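Side-chain contacts in putative surface-anchored fimbrial subunit (Corynebacterium diphtheriae, PDB 3HR6), which forms the shaft of the SpaA-type pilus as its major pilin, a row of tandem Ig-like modules stabilised by isopeptide and disulfide bonds: residues Q103-N106 with V112-Q115; T261-N266 with F306-I311; L394-T399 with Y403-K408. All coordinates share one frame; numbering follows the deposited sequence.

Contact 1 (Q103-N106 with V112-Q115); sequences QELN and VRSQ
Q103 and S114 meet where strand 97-103 ends and the chain turns back toward strand 117-124, its antiparallel neighbour in the N-terminal Ig-like module. The tight part is built round the amide of Q103, a buried residue. CG of Q103 leaves anti to the backbone N (chi1 -168°) and the chain stays extended, which carries OE1 across to the backbone of S114. There the S114 N-H points almost straight at OE1 (2.9 Å, 175°), though it arrives from above the amide plane. S114 OG sits 3.0 Å from the same OE1, but its one proton also has the carbonyl of K140 to choose. Behind the amide, CD of Q103 rests on CB of R113 at 3.8 Å, the two side chains sliding past each other in opposite directions. R113 then runs out extended until its guanidinium slips under L105, whose CG lies over the centre of one face, 3.7 Å from CZ. R113 NE forms a salt bridge with E185, just before strand 187-192, consistent with a link between the first and middle modules.

The other side is looser and wetter. One water takes the N-H of Q103 and donates to Q115 O; a second donates to both Q103 O and S114 O. E104 OE1 makes a long salt bridge to R113 NH1 (3.9 Å), while its OE2 is bonded to T40. One firm link crosses this side: R113 NH1 donates to Q103 O at 2.9 Å, in the carbonyl plane and on a lone pair.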
loop_
_atom_site.group_PDB
_atom_site.type_symbol
_atom_site.label_atom_id
_atom_site.label_comp_id
_atom_site.label_asym_id
_atom_site.label_seq_id
_atom_site.Cartn_x
_atom_site.Cartn_y
_atom_site.Cartn_z
ATOM N N GLN A 103 -1.990 22.165 11.688
ATOM C CA GLN A 103 -1.730 21.296 10.540
ATOM C C GLN A 103 -2.607 20.051 10.632
ATOM O O GLN A 103 -2.754 19.466 11.701
ATOM C CB GLN A 103 -0.279 20.846 10.425
ATOM C CG GLN A 103 -0.034 20.201 9.065
ATOM C CD GLN A 103 1.425 19.918 8.743
ATOM O OE1 GLN A 103 2.342 20.196 9.537
ATOM N NE2 GLN A 103 1.655 19.367 7.546
ATOM N N GLU A 104 -3.141 19.646 9.491
ATOM C CA GLU A 104 -4.101 18.553 9.418
ATOM C C GLU A 104 -3.448 17.330 8.793
ATOM O O GLU A 104 -2.379 17.395 8.204
ATOM C CB GLU A 104 -5.263 18.974 8.564
ATOM C CG GLU A 104 -5.999 20.223 9.074
ATOM C CD GLU A 104 -6.908 19.976 10.268
ATOM O OE1 GLU A 104 -6.765 18.962 10.972
ATOM O OE2 GLU A 104 -7.775 20.836 10.507
ATOM N N LEU A 105 -4.161 16.222 8.885
ATOM C CA LEU A 105 -3.699 14.931 8.415
ATOM C C LEU A 105 -4.140 14.615 6.985
ATOM O O LEU A 105 -3.908 13.502 6.495
ATOM C CB LEU A 105 -4.194 13.860 9.397
ATOM C CG LEU A 105 -3.513 13.840 10.763
ATOM C CD1 LEU A 105 -4.273 12.836 11.667
ATOM C CD2 LEU A 105 -2.034 13.489 10.667
ATOM N N ASN A 106 -4.784 15.584 6.315
ATOM C CA ASN A 106 -5.306 15.458 4.951
ATOM C C ASN A 106 -4.498 16.256 3.869
ATOM O O ASN A 106 -5.045 16.714 2.833
ATOM C CB ASN A 106 -6.779 15.860 4.926
ATOM C CG ASN A 106 -6.984 17.346 5.109
ATOM O OD1 ASN A 106 -6.120 18.018 5.661
ATOM N ND2 ASN A 106 -8.107 17.885 4.601
ATOM N N VAL A 112 4.560 13.628 9.461
ATOM C CA VAL A 112 4.430 13.795 10.888
ATOM C C VAL A 112 4.218 15.298 11.065
ATOM O O VAL A 112 5.130 16.108 10.888
ATOM C CB VAL A 112 5.663 13.294 11.668
ATOM C CG1 VAL A 112 5.451 13.427 13.185
ATOM C CG2 VAL A 112 5.954 11.811 11.283
ATOM N N ARG A 113 2.980 15.648 11.344
ATOM C CA ARG A 113 2.515 17.032 11.267
ATOM C C ARG A 113 2.995 17.870 12.398
ATOM O O ARG A 113 3.327 17.371 13.468
ATOM C CB ARG A 113 0.990 17.074 11.195
ATOM C CG ARG A 113 0.304 16.477 12.386
ATOM C CD ARG A 113 -1.169 16.824 12.377
ATOM N NE ARG A 113 -1.917 16.032 13.345
ATOM C CZ ARG A 113 -3.216 16.173 13.580
ATOM N NH1 ARG A 113 -3.918 17.102 12.943
ATOM N NH2 ARG A 113 -3.812 15.379 14.472
ATOM N N SER A 114 2.989 19.179 12.146
ATOM C CA SER A 114 3.272 20.170 13.145
ATOM C C SER A 114 2.178 20.146 14.199
ATOM O O SER A 114 1.025 19.877 13.882
ATOM C CB SER A 114 3.326 21.561 12.505
ATOM O OG SER A 114 4.227 21.610 11.403
ATOM N N GLN A 115 2.561 20.406 15.440
ATOM C CA GLN A 115 1.613 20.618 16.518
ATOM C C GLN A 115 0.872 21.937 16.309
ATOM O O GLN A 115 1.375 22.841 15.622
ATOM C CB GLN A 115 2.347 20.706 17.854
ATOM C CG GLN A 115 3.306 19.556 18.088
ATOM C CD GLN A 115 2.586 18.278 18.242
ATOM O OE1 GLN A 115 1.633 18.202 19.032
ATOM N NE2 GLN A 115 3.025 17.244 17.519
HETATM O O HOH W 1 0.043 23.290 13.264
HETATM O O HOH W 2 -1.607 20.032 14.272
#

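Contact 2 (T261-N266 with F306-I311); sequences TKQPEN and FGQITI
Q263 is the first residue of the loop 261-266 to reach strand 302-315, the long strand that has 268-276 and then the parallel strand 424-432 along one edge and the antiparallel strand 361-375 along the other, in the sheet joining the middle and C-terminal Ig-like modules. With CG turned opposite the main-chain nitrogen (chi1 173°), its extended chain reaches Q308; the two side chains cross at about a right angle, their amide planes turned 50° apart. Q263 NE2 donates to Q308 OE1 over 3.0 Å. The acceptor lies close to the plane of the Q263 amide, yet the donor stands well above the carbonyl plane of Q308, so the approach is not along a lone pair.

Both amides have further partners that help fix their rotation. S365 OG also bonds Q308 OE1, and Q308 NE2 goes to E425; on the loop side, Q263 OE1 takes the backbone N-H of G366. That leaves Q263 OE1 3.3 Å from the carbonyl oxygen of G307, two acceptors with no bond between them.

P264 follows and carries the apolar half of the contact. Its ring comes down on F306, crossing it at about a right angle, while L269 touches both side chains and the ring of H368 meets that of F306. The touch is a CH-pi contact: P264 CD lies 4.1 Å from the F306 ring centroid, 19° off the normal, and displaced toward the CG-CD1 rim.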
loop_
_atom_site.group_PDB
_atom_site.type_symbol
_atom_site.label_atom_id
_atom_site.label_comp_id
_atom_site.label_asym_id
_atom_site.label_seq_id
_atom_site.Cartn_x
_atom_site.Cartn_y
_atom_site.Cartn_z
ATOM N N THR A 261 -7.010 -16.712 -4.626
ATOM C CA THR A 261 -8.229 -17.498 -4.817
ATOM C C THR A 261 -8.748 -17.469 -6.231
ATOM O O THR A 261 -9.536 -18.347 -6.610
ATOM C CB THR A 261 -9.392 -17.087 -3.892
ATOM O OG1 THR A 261 -9.961 -15.845 -4.339
ATOM C CG2 THR A 261 -8.922 -16.917 -2.470
ATOM N N LYS A 262 -8.297 -16.496 -7.021
ATOM C CA LYS A 262 -8.769 -16.424 -8.398
ATOM C C LYS A 262 -7.832 -15.640 -9.242
ATOM O O LYS A 262 -7.079 -14.793 -8.756
ATOM C CB LYS A 262 -10.172 -15.857 -8.487
ATOM C CG LYS A 262 -10.317 -14.469 -7.980
ATOM C CD LYS A 262 -11.791 -14.133 -7.737
ATOM C CE LYS A 262 -11.994 -12.711 -7.274
ATOM N NZ LYS A 262 -13.483 -12.392 -7.184
ATOM N N GLN A 263 -7.924 -15.899 -10.543
ATOM C CA GLN A 263 -7.076 -15.225 -11.483
ATOM C C GLN A 263 -7.562 -13.786 -11.640
ATOM O O GLN A 263 -8.747 -13.553 -11.946
ATOM C CB GLN A 263 -7.198 -15.905 -12.844
ATOM C CG GLN A 263 -6.466 -15.183 -13.975
ATOM C CD GLN A 263 -6.549 -15.957 -15.266
ATOM O OE1 GLN A 263 -5.615 -16.704 -15.644
ATOM N NE2 GLN A 263 -7.646 -15.789 -15.950
ATOM N N PRO A 264 -6.640 -12.821 -11.522
ATOM C CA PRO A 264 -7.037 -11.456 -11.828
ATOM C C PRO A 264 -7.477 -11.368 -13.288
ATOM O O PRO A 264 -6.778 -11.915 -14.177
ATOM C CB PRO A 264 -5.754 -10.650 -11.601
ATOM C CG PRO A 264 -4.941 -11.450 -10.774
ATOM C CD PRO A 264 -5.237 -12.895 -11.113
ATOM N N GLU A 265 -8.602 -10.738 -13.504
ATOM C CA GLU A 265 -9.154 -10.612 -14.871
ATOM C C GLU A 265 -8.199 -9.943 -15.842
ATOM O O GLU A 265 -8.196 -10.306 -17.039
ATOM C CB GLU A 265 -10.482 -9.892 -14.840
ATOM C CG GLU A 265 -11.544 -10.727 -14.166
ATOM C CD GLU A 265 -12.918 -10.188 -14.407
ATOM O OE1 GLU A 265 -13.592 -10.693 -15.328
ATOM O OE2 GLU A 265 -13.313 -9.224 -13.703
ATOM N N ASN A 266 -7.357 -9.036 -15.339
ATOM C CA ASN A 266 -6.416 -8.344 -16.229
ATOM C C ASN A 266 -5.015 -8.868 -16.020
ATOM O O ASN A 266 -4.054 -8.203 -16.378
ATOM C CB ASN A 266 -6.467 -6.848 -15.974
ATOM C CG ASN A 266 -6.039 -6.479 -14.582
ATOM O OD1 ASN A 266 -5.710 -7.345 -13.763
ATOM N ND2 ASN A 266 -6.062 -5.164 -14.275
ATOM N N PHE A 306 -0.031 -12.688 -14.172
ATOM C CA PHE A 306 -0.681 -13.979 -14.335
ATOM C C PHE A 306 -0.926 -14.252 -15.786
ATOM O O PHE A 306 -1.005 -13.357 -16.619
ATOM C CB PHE A 306 -1.987 -14.058 -13.542
ATOM C CG PHE A 306 -1.770 -14.320 -12.075
ATOM C CD1 PHE A 306 -1.217 -13.343 -11.248
ATOM C CD2 PHE A 306 -2.049 -15.558 -11.538
ATOM C CE1 PHE A 306 -0.990 -13.612 -9.895
ATOM C CE2 PHE A 306 -1.837 -15.813 -10.191
ATOM C CZ PHE A 306 -1.288 -14.858 -9.376
ATOM N N GLY A 307 -1.040 -15.551 -16.076
ATOM C CA GLY A 307 -1.318 -15.986 -17.446
ATOM C C GLY A 307 -2.264 -17.161 -17.480
ATOM O O GLY A 307 -2.608 -17.754 -16.470
ATOM N N GLN A 308 -2.729 -17.446 -18.667
ATOM C CA GLN A 308 -3.776 -18.445 -18.889
ATOM C C GLN A 308 -3.523 -19.127 -20.236
ATOM O O GLN A 308 -3.289 -18.467 -21.224
ATOM C CB GLN A 308 -5.107 -17.706 -18.973
ATOM C CG GLN A 308 -6.282 -18.545 -19.328
ATOM C CD GLN A 308 -7.565 -17.770 -19.181
ATOM O OE1 GLN A 308 -8.194 -17.826 -18.117
ATOM N NE2 GLN A 308 -7.961 -17.042 -20.237
ATOM N N ILE A 309 -3.602 -20.451 -20.242
ATOM C CA ILE A 309 -3.379 -21.278 -21.428
ATOM C C ILE A 309 -4.732 -21.833 -21.819
ATOM O O ILE A 309 -5.436 -22.369 -20.998
ATOM C CB ILE A 309 -2.407 -22.424 -21.130
ATOM C CG1 ILE A 309 -1.014 -21.863 -20.857
ATOM C CG2 ILE A 309 -2.336 -23.379 -22.316
ATOM C CD1 ILE A 309 -0.100 -22.876 -20.213
ATOM N N THR A 310 -5.098 -21.681 -23.076
ATOM C CA THR A 310 -6.337 -22.316 -23.596
ATOM C C THR A 310 -5.988 -23.374 -24.623
ATOM O O THR A 310 -5.362 -23.083 -25.644
ATOM C CB THR A 310 -7.358 -21.310 -24.162
ATOM O OG1 THR A 310 -7.727 -20.382 -23.131
ATOM C CG2 THR A 310 -8.613 -22.020 -24.627
ATOM N N ILE A 311 -6.413 -24.614 -24.370
ATOM C CA ILE A 311 -6.175 -25.726 -25.271
ATOM C C ILE A 311 -7.412 -25.795 -26.146
ATOM O O ILE A 311 -8.524 -25.702 -25.618
ATOM C CB ILE A 311 -5.971 -27.079 -24.483
ATOM C CG1 ILE A 311 -4.738 -27.030 -23.580
ATOM C CG2 ILE A 311 -5.828 -28.274 -25.458
ATOM C CD1 ILE A 311 -4.590 -28.274 -22.684
#

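Contact 3 (L394-T399 with Y403-K408); sequences LVETAT and YELLPK
One water, gripped by three backbone groups, bridges E396 to the returning chain: it accepts from E396 N at 2.9 Å and donates to L406 O and K408 O. It fills in where segments 394-399 and 403-408 of the C-terminal Ig-like module, whose directions are 161° apart, do not pair directly. T397 and A398 form a classic beta bulge opposite T327.

The direct polar link is made by a side chain. E396 swings CG to the far side of CA from its own N (chi1 -171°), and the extended chain delivers OE1 to L406 N at 3.1 Å; the bond is nearly straight (172°) and meets the oxygen almost in line with its C-O bond. L406 CD1 packs against that same oxygen at 3.4 Å.

On the outer side a single methyl, L405 CD2, tucks under the bulge. It lies 3.7 Å from E396 CG and just as far from A398 C, and also reaches T399 CG2. T399 sets CG2 against Y403 O (3.6 Å) and OG1 beside Y403 CB, with a weak hydrogen bond from OG1 to N432 OD1; the tyrosine ring leads off to an edge-to-face contact with F315.

E396 also touches K313, and its OE2 lies close to N432 OD1, a pair left undecided. This grouping is consistent with the intramolecular isopeptide site of such pilin modules, in which case the L406 N-H would help hold the glutamate in place.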
loop_
_atom_site.group_PDB
_atom_site.type_symbol
_atom_site.label_atom_id
_atom_site.label_comp_id
_atom_site.label_asym_id
_atom_site.label_seq_id
_atom_site.Cartn_x
_atom_site.Cartn_y
_atom_site.Cartn_z
ATOM N N LEU A 394 2.925 -28.878 -22.242
ATOM C CA LEU A 394 1.811 -29.742 -21.903
ATOM C C LEU A 394 2.147 -31.176 -22.267
ATOM O O LEU A 394 2.703 -31.437 -23.336
ATOM C CB LEU A 394 0.592 -29.312 -22.698
ATOM C CG LEU A 394 -0.037 -27.959 -22.330
ATOM C CD1 LEU A 394 -1.005 -27.481 -23.505
ATOM C CD2 LEU A 394 -0.751 -28.035 -20.975
ATOM N N VAL A 395 1.784 -32.089 -21.381
ATOM C CA VAL A 395 1.931 -33.521 -21.659
ATOM C C VAL A 395 0.539 -34.111 -21.727
ATOM O O VAL A 395 -0.266 -33.994 -20.787
ATOM C CB VAL A 395 2.753 -34.239 -20.564
ATOM C CG1 VAL A 395 2.653 -35.793 -20.732
ATOM C CG2 VAL A 395 4.192 -33.776 -20.567
ATOM N N GLU A 396 0.247 -34.774 -22.846
ATOM C CA GLU A 396 -1.012 -35.465 -23.003
ATOM C C GLU A 396 -0.953 -36.815 -22.313
ATOM O O GLU A 396 -0.171 -37.681 -22.723
ATOM C CB GLU A 396 -1.349 -35.673 -24.471
ATOM C CG GLU A 396 -2.751 -36.199 -24.652
ATOM C CD GLU A 396 -3.170 -36.272 -26.085
ATOM O OE1 GLU A 396 -2.466 -36.891 -26.906
ATOM O OE2 GLU A 396 -4.253 -35.749 -26.364
ATOM N N THR A 397 -1.758 -36.995 -21.272
ATOM C CA THR A 397 -1.728 -38.239 -20.475
ATOM C C THR A 397 -2.822 -39.233 -20.859
ATOM O O THR A 397 -2.723 -40.408 -20.525
ATOM C CB THR A 397 -1.842 -37.961 -18.976
ATOM O OG1 THR A 397 -3.076 -37.294 -18.698
ATOM C CG2 THR A 397 -0.649 -37.168 -18.444
ATOM N N ALA A 398 -3.854 -38.771 -21.561
ATOM C CA ALA A 398 -4.908 -39.633 -22.048
ATOM C C ALA A 398 -5.515 -39.001 -23.288
ATOM O O ALA A 398 -5.430 -37.779 -23.496
ATOM C CB ALA A 398 -5.951 -39.877 -20.966
ATOM N N THR A 399 -6.063 -39.858 -24.132
ATOM C CA THR A 399 -6.753 -39.409 -25.314
ATOM C C THR A 399 -7.976 -40.284 -25.581
ATOM O O THR A 399 -8.394 -41.043 -24.718
ATOM C CB THR A 399 -5.766 -39.378 -26.468
ATOM O OG1 THR A 399 -6.340 -38.685 -27.583
ATOM C CG2 THR A 399 -5.339 -40.813 -26.845
ATOM N N TYR A 403 -7.056 -43.326 -30.746
ATOM C CA TYR A 403 -6.146 -42.239 -31.070
ATOM C C TYR A 403 -4.779 -42.504 -30.443
ATOM O O TYR A 403 -4.682 -43.244 -29.463
ATOM C CB TYR A 403 -6.711 -40.887 -30.573
ATOM C CG TYR A 403 -7.804 -40.413 -31.498
ATOM C CD1 TYR A 403 -7.515 -39.572 -32.557
ATOM C CD2 TYR A 403 -9.085 -40.875 -31.362
ATOM C CE1 TYR A 403 -8.509 -39.184 -33.466
ATOM C CE2 TYR A 403 -10.087 -40.491 -32.253
ATOM C CZ TYR A 403 -9.788 -39.651 -33.305
ATOM O OH TYR A 403 -10.804 -39.264 -34.176
ATOM N N GLU A 404 -3.753 -41.888 -31.028
ATOM C CA GLU A 404 -2.364 -41.996 -30.572
ATOM C C GLU A 404 -2.027 -40.833 -29.647
ATOM O O GLU A 404 -2.237 -39.667 -29.988
ATOM C CB GLU A 404 -1.371 -41.928 -31.745
ATOM C CG GLU A 404 -1.667 -42.822 -32.934
ATOM C CD GLU A 404 -1.447 -44.286 -32.645
ATOM O OE1 GLU A 404 -0.836 -44.612 -31.608
ATOM O OE2 GLU A 404 -1.888 -45.115 -33.471
ATOM N N LEU A 405 -1.446 -41.136 -28.491
ATOM C CA LEU A 405 -0.967 -40.087 -27.620
ATOM C C LEU A 405 0.180 -39.294 -28.254
ATOM O O LEU A 405 1.071 -39.848 -28.897
ATOM C CB LEU A 405 -0.467 -40.677 -26.298
ATOM C CG LEU A 405 -1.575 -41.118 -25.347
ATOM C CD1 LEU A 405 -1.119 -42.097 -24.286
ATOM C CD2 LEU A 405 -2.230 -39.889 -24.691
ATOM N N LEU A 406 0.186 -37.981 -28.020
ATOM C CA LEU A 406 1.355 -37.172 -28.317
ATOM C C LEU A 406 2.629 -37.607 -27.562
ATOM O O LEU A 406 2.704 -37.513 -26.336
ATOM C CB LEU A 406 1.059 -35.700 -27.990
ATOM C CG LEU A 406 0.382 -34.865 -29.080
ATOM C CD1 LEU A 406 -0.939 -35.429 -29.587
ATOM C CD2 LEU A 406 0.159 -33.447 -28.511
ATOM N N PRO A 407 3.673 -38.032 -28.291
ATOM C CA PRO A 407 4.894 -38.549 -27.621
ATOM C C PRO A 407 5.796 -37.534 -26.903
ATOM O O PRO A 407 6.580 -37.919 -26.026
ATOM C CB PRO A 407 5.668 -39.196 -28.762
ATOM C CG PRO A 407 5.115 -38.577 -30.016
ATOM C CD PRO A 407 3.720 -38.186 -29.751
ATOM N N LYS A 408 5.711 -36.265 -27.282
ATOM C CA LYS A 408 6.588 -35.251 -26.734
ATOM C C LYS A 408 5.733 -34.170 -26.079
ATOM O O LYS A 408 4.573 -33.976 -26.467
ATOM C CB LYS A 408 7.483 -34.651 -27.812
ATOM C CG LYS A 408 8.525 -35.617 -28.369
ATOM C CD LYS A 408 9.555 -34.883 -29.241
ATOM C CE LYS A 408 10.624 -35.807 -29.839
ATOM N NZ LYS A 408 11.293 -36.706 -28.847
HETATM O O HOH W 3 2.366 -35.164 -24.722
#

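Overall arrangement
The three contacts follow one another along the elongated chain. Contact 1, in the N-terminal module, lies across the chain's centre from the other two: its centre is about 43 Å from that of contact 2 and about 66 Å from that of contact 3. Contacts 2 and 3 have centres about 24 Å apart and touch, I311 CG1 packing on L394 CD1 at 3.8 Å. F306 and I311 lie on one strand, 302-315, which meets the loop 261-266 at F306 and the C-terminal module's L394 at I311. L394 directly follows C393, bonded to C333 in the disulfide. The bound calcium ion is about 10 Å from the side chain of F306 in contact 2, which is not one of its ligands.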